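Local coordinates for diacylglycerol kinase (Bacillus anthracis, PDB 3S40), which probably phosphorylates diacylglycerol to phosphatidic acid with ATP as phosphate donor, at residues 259-264 with 283-288. Residues are numbered along the deposited sequence; the frame is centred on the assembly and turned at random.
Sequences AKSIHI and PCQIEL
P283, which follows a cis peptide bond, sets its CB 4.0 Å from CE1 of H263 just where two neighbouring antiparallel strands, 261-266 and 284-296, come together in the C-terminal NAD kinase-like beta sandwich. These strands illustrate how one beta hydrogen-bonding pattern serves a buried face and a partly exposed face at once. At C284, which like I264 points to the buried face, the backbone is held twice by I264: its O accepts a nearly straight bond from I264 N (170° at the hydrogen), while its N gives a more bent one to I264 O. Q285 turns to the face that carries H263 and S261, opposite H263 in a non-hydrogen-bonded pair whose CA atoms are 4.5 Å apart. Its CG lies anti to the backbone N (chi1 -179°) and the chain then bends at chi2, folding the amide across the neighbouring strand. OE1 thus meets the edge of the H263 imidazole in its plane, 3.3 Å from CD2, with ring and amide only 23° from coplanar. I286 returns to the buried face, in a hydrogen-bonded pair with I262; I286 N reaches I262 O at 2.7 Å, and I286 O accepts I262 N. W142, L224 and I226 from the second sheet of the sandwich line this interior, W142 touching C284, I264 and I286. Here the methyls CD1 of I264 and CD1 of I286 meet at 3.4 Å, tighter than usual carbon contact. E287, back among the polar side chains, fixes the far end of the Q285 amide: NE2 donates to OE1 of E287 over 2.9 Å, arriving from above the carboxylate plane.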
ATOM      1  N   ALA A 259       7.736  12.462   9.173  1.00 43.25           N
ATOM      2  CA  ALA A 259       9.057  12.129   9.695  1.00 44.55           C
ATOM      3  C   ALA A 259       9.667  10.921   8.994  1.00 33.91           C
ATOM      4  O   ALA A 259       8.952  10.121   8.402  1.00 37.60           O
ATOM      5  CB  ALA A 259       8.987  11.902  11.195  1.00 46.64           C
ATOM      6  N   LYS A 260      10.991  10.796   9.046  1.00 33.65           N
ATOM      7  CA  LYS A 260      11.662   9.663   8.404  1.00 41.22           C
ATOM      8  C   LYS A 260      11.949   8.518   9.367  1.00 39.47           C
ATOM      9  O   LYS A 260      12.006   7.367   8.955  1.00 39.57           O
ATOM     10  CB  LYS A 260      12.960  10.086   7.718  1.00 39.99           C
ATOM     11  CG  LYS A 260      12.766  10.929   6.475  1.00 54.60           C
ATOM     12  CD  LYS A 260      14.055  11.018   5.686  1.00 62.21           C
ATOM     13  CE  LYS A 260      13.860  11.782   4.385  1.00 72.88           C
ATOM     14  NZ  LYS A 260      14.971  11.516   3.422  1.00 75.62           N
ATOM     15  N   SER A 261      12.158   8.842  10.640  1.00 37.82           N
ATOM     16  CA  SER A 261      12.520   7.835  11.628  1.00 41.97           C
ATOM     17  C   SER A 261      11.647   7.990  12.858  1.00 45.70           C
ATOM     18  O   SER A 261      11.670   9.025  13.538  1.00 51.97           O
ATOM     19  CB  SER A 261      13.998   7.939  12.004  1.00 46.66           C
ATOM     20  OG  SER A 261      14.372   6.856  12.842  1.00 51.88           O
ATOM     21  N   ILE A 262      10.882   6.948  13.145  1.00 41.24           N
ATOM     22  CA  ILE A 262       9.796   7.061  14.101  1.00 40.55           C
ATOM     23  C   ILE A 262       9.819   5.945  15.121  1.00 40.01           C
ATOM     24  O   ILE A 262       9.985   4.767  14.788  1.00 36.25           O
ATOM     25  CB  ILE A 262       8.443   7.057  13.368  1.00 41.26           C
ATOM     26  CG1 ILE A 262       8.452   8.127  12.268  1.00 42.30           C
ATOM     27  CG2 ILE A 262       7.289   7.268  14.348  1.00 36.28           C
ATOM     28  CD1 ILE A 262       7.202   8.169  11.415  1.00 44.20           C
ATOM     29  N   HIS A 263       9.672   6.325  16.378  1.00 37.55           N
ATOM     30  CA  HIS A 263       9.521   5.339  17.434  1.00 40.36           C
ATOM     31  C   HIS A 263       8.246   5.598  18.212  1.00 38.46           C
ATOM     32  O   HIS A 263       8.005   6.724  18.677  1.00 36.07           O
ATOM     33  CB  HIS A 263      10.726   5.326  18.382  1.00 46.20           C
ATOM     34  CG  HIS A 263      10.722   4.163  19.324  1.00 51.62           C
ATOM     35  ND1 HIS A 263      10.179   4.233  20.589  1.00 54.12           N
ATOM     36  CD2 HIS A 263      11.158   2.890  19.170  1.00 39.36           C
ATOM     37  CE1 HIS A 263      10.299   3.058  21.183  1.00 48.85           C
ATOM     38  NE2 HIS A 263      10.885   2.223  20.341  1.00 41.12           N
ATOM     39  N   ILE A 264       7.439   4.550  18.346  1.00 36.26           N
ATOM     40  CA  ILE A 264       6.156   4.637  19.024  1.00 42.98           C
ATOM     41  C   ILE A 264       6.115   3.707  20.227  1.00 52.73           C
ATOM     42  O   ILE A 264       6.299   2.489  20.104  1.00 36.73           O
ATOM     43  CB  ILE A 264       4.977   4.273  18.099  1.00 40.86           C
ATOM     44  CG1 ILE A 264       5.084   4.995  16.759  1.00 42.01           C
ATOM     45  CG2 ILE A 264       3.657   4.589  18.775  1.00 39.28           C
ATOM     46  CD1 ILE A 264       5.404   4.061  15.615  1.00 44.89           C
ATOM     47  N   PRO A 283       6.450  -1.897  21.762  1.00 53.08           N
ATOM     48  CA  PRO A 283       6.937  -0.680  21.102  1.00 56.56           C
ATOM     49  C   PRO A 283       7.396  -0.987  19.679  1.00 51.93           C
ATOM     50  O   PRO A 283       7.509  -2.159  19.318  1.00 39.63           O
ATOM     51  CB  PRO A 283       8.126  -0.258  21.970  1.00 57.91           C
ATOM     52  CG  PRO A 283       8.607  -1.529  22.578  1.00 59.47           C
ATOM     53  CD  PRO A 283       7.375  -2.361  22.812  1.00 56.40           C
ATOM     54  N   CYS A 284       7.661   0.053  18.890  1.00 51.31           N
ATOM     55  CA  CYS A 284       7.901  -0.135  17.466  1.00 42.39           C
ATOM     56  C   CYS A 284       8.751   0.979  16.851  1.00 36.33           C
ATOM     57  O   CYS A 284       8.515   2.175  17.097  1.00 39.38           O
ATOM     58  CB  CYS A 284       6.554  -0.256  16.743  1.00 36.43           C
ATOM     59  SG  CYS A 284       6.661  -0.958  15.103  1.00 66.49           S
ATOM     60  N   GLN A 285       9.750   0.572  16.071  1.00 40.73           N
ATOM     61  CA  GLN A 285      10.605   1.489  15.319  1.00 44.44           C
ATOM     62  C   GLN A 285      10.220   1.438  13.847  1.00 46.91           C
ATOM     63  O   GLN A 285      10.027   0.353  13.275  1.00 36.86           O
ATOM     64  CB  GLN A 285      12.088   1.120  15.483  1.00 43.64           C
ATOM     65  CG  GLN A 285      13.069   2.051  14.752  1.00 42.75           C
ATOM     66  CD  GLN A 285      13.088   3.486  15.301  1.00 55.46           C
ATOM     67  OE1 GLN A 285      12.769   3.723  16.469  1.00 54.28           O
ATOM     68  NE2 GLN A 285      13.475   4.445  14.454  1.00 50.76           N
ATOM     69  N   ILE A 286      10.091   2.613  13.235  1.00 41.26           N
ATOM     70  CA  ILE A 286       9.710   2.672  11.828  1.00 37.28           C
ATOM     71  C   ILE A 286      10.709   3.471  11.003  1.00 39.88           C
ATOM     72  O   ILE A 286      11.118   4.580  11.391  1.00 41.02           O
ATOM     73  CB  ILE A 286       8.304   3.255  11.608  1.00 32.80           C
ATOM     74  CG1 ILE A 286       7.314   2.708  12.638  1.00 37.21           C
ATOM     75  CG2 ILE A 286       7.841   2.965  10.187  1.00 29.14           C
ATOM     76  CD1 ILE A 286       5.884   3.076  12.367  1.00 41.97           C
ATOM     77  N   GLU A 287      11.078   2.879   9.867  1.00 34.86           N
ATOM     78  CA  GLU A 287      12.029   3.448   8.913  1.00 45.90           C
ATOM     79  C   GLU A 287      11.377   3.469   7.531  1.00 34.08           C
ATOM     80  O   GLU A 287      10.498   2.666   7.240  1.00 36.75           O
ATOM     81  CB  GLU A 287      13.289   2.572   8.824  1.00 48.73           C
ATOM     82  CG  GLU A 287      13.912   2.188  10.154  1.00 69.59           C
ATOM     83  CD  GLU A 287      14.560   3.365  10.864  1.00 90.41           C
ATOM     84  OE1 GLU A 287      14.745   3.287  12.098  1.00 94.01           O
ATOM     85  OE2 GLU A 287      14.888   4.366  10.188  1.00100.60           O
ATOM     86  N   LEU A 288      11.830   4.369   6.673  1.00 30.27           N
ATOM     87  CA  LEU A 288      11.339   4.396   5.309  1.00 32.95           C
ATOM     88  C   LEU A 288      12.447   4.048   4.324  1.00 33.24           C
ATOM     89  O   LEU A 288      13.538   4.599   4.403  1.00 33.09           O
ATOM     90  CB  LEU A 288      10.799   5.776   4.976  1.00 35.37           C
ATOM     91  CG  LEU A 288      10.190   5.807   3.582  1.00 42.99           C
ATOM     92  CD1 LEU A 288       8.760   5.285   3.627  1.00 36.47           C
ATOM     93  CD2 LEU A 288      10.250   7.183   2.992  1.00 40.13           C
TER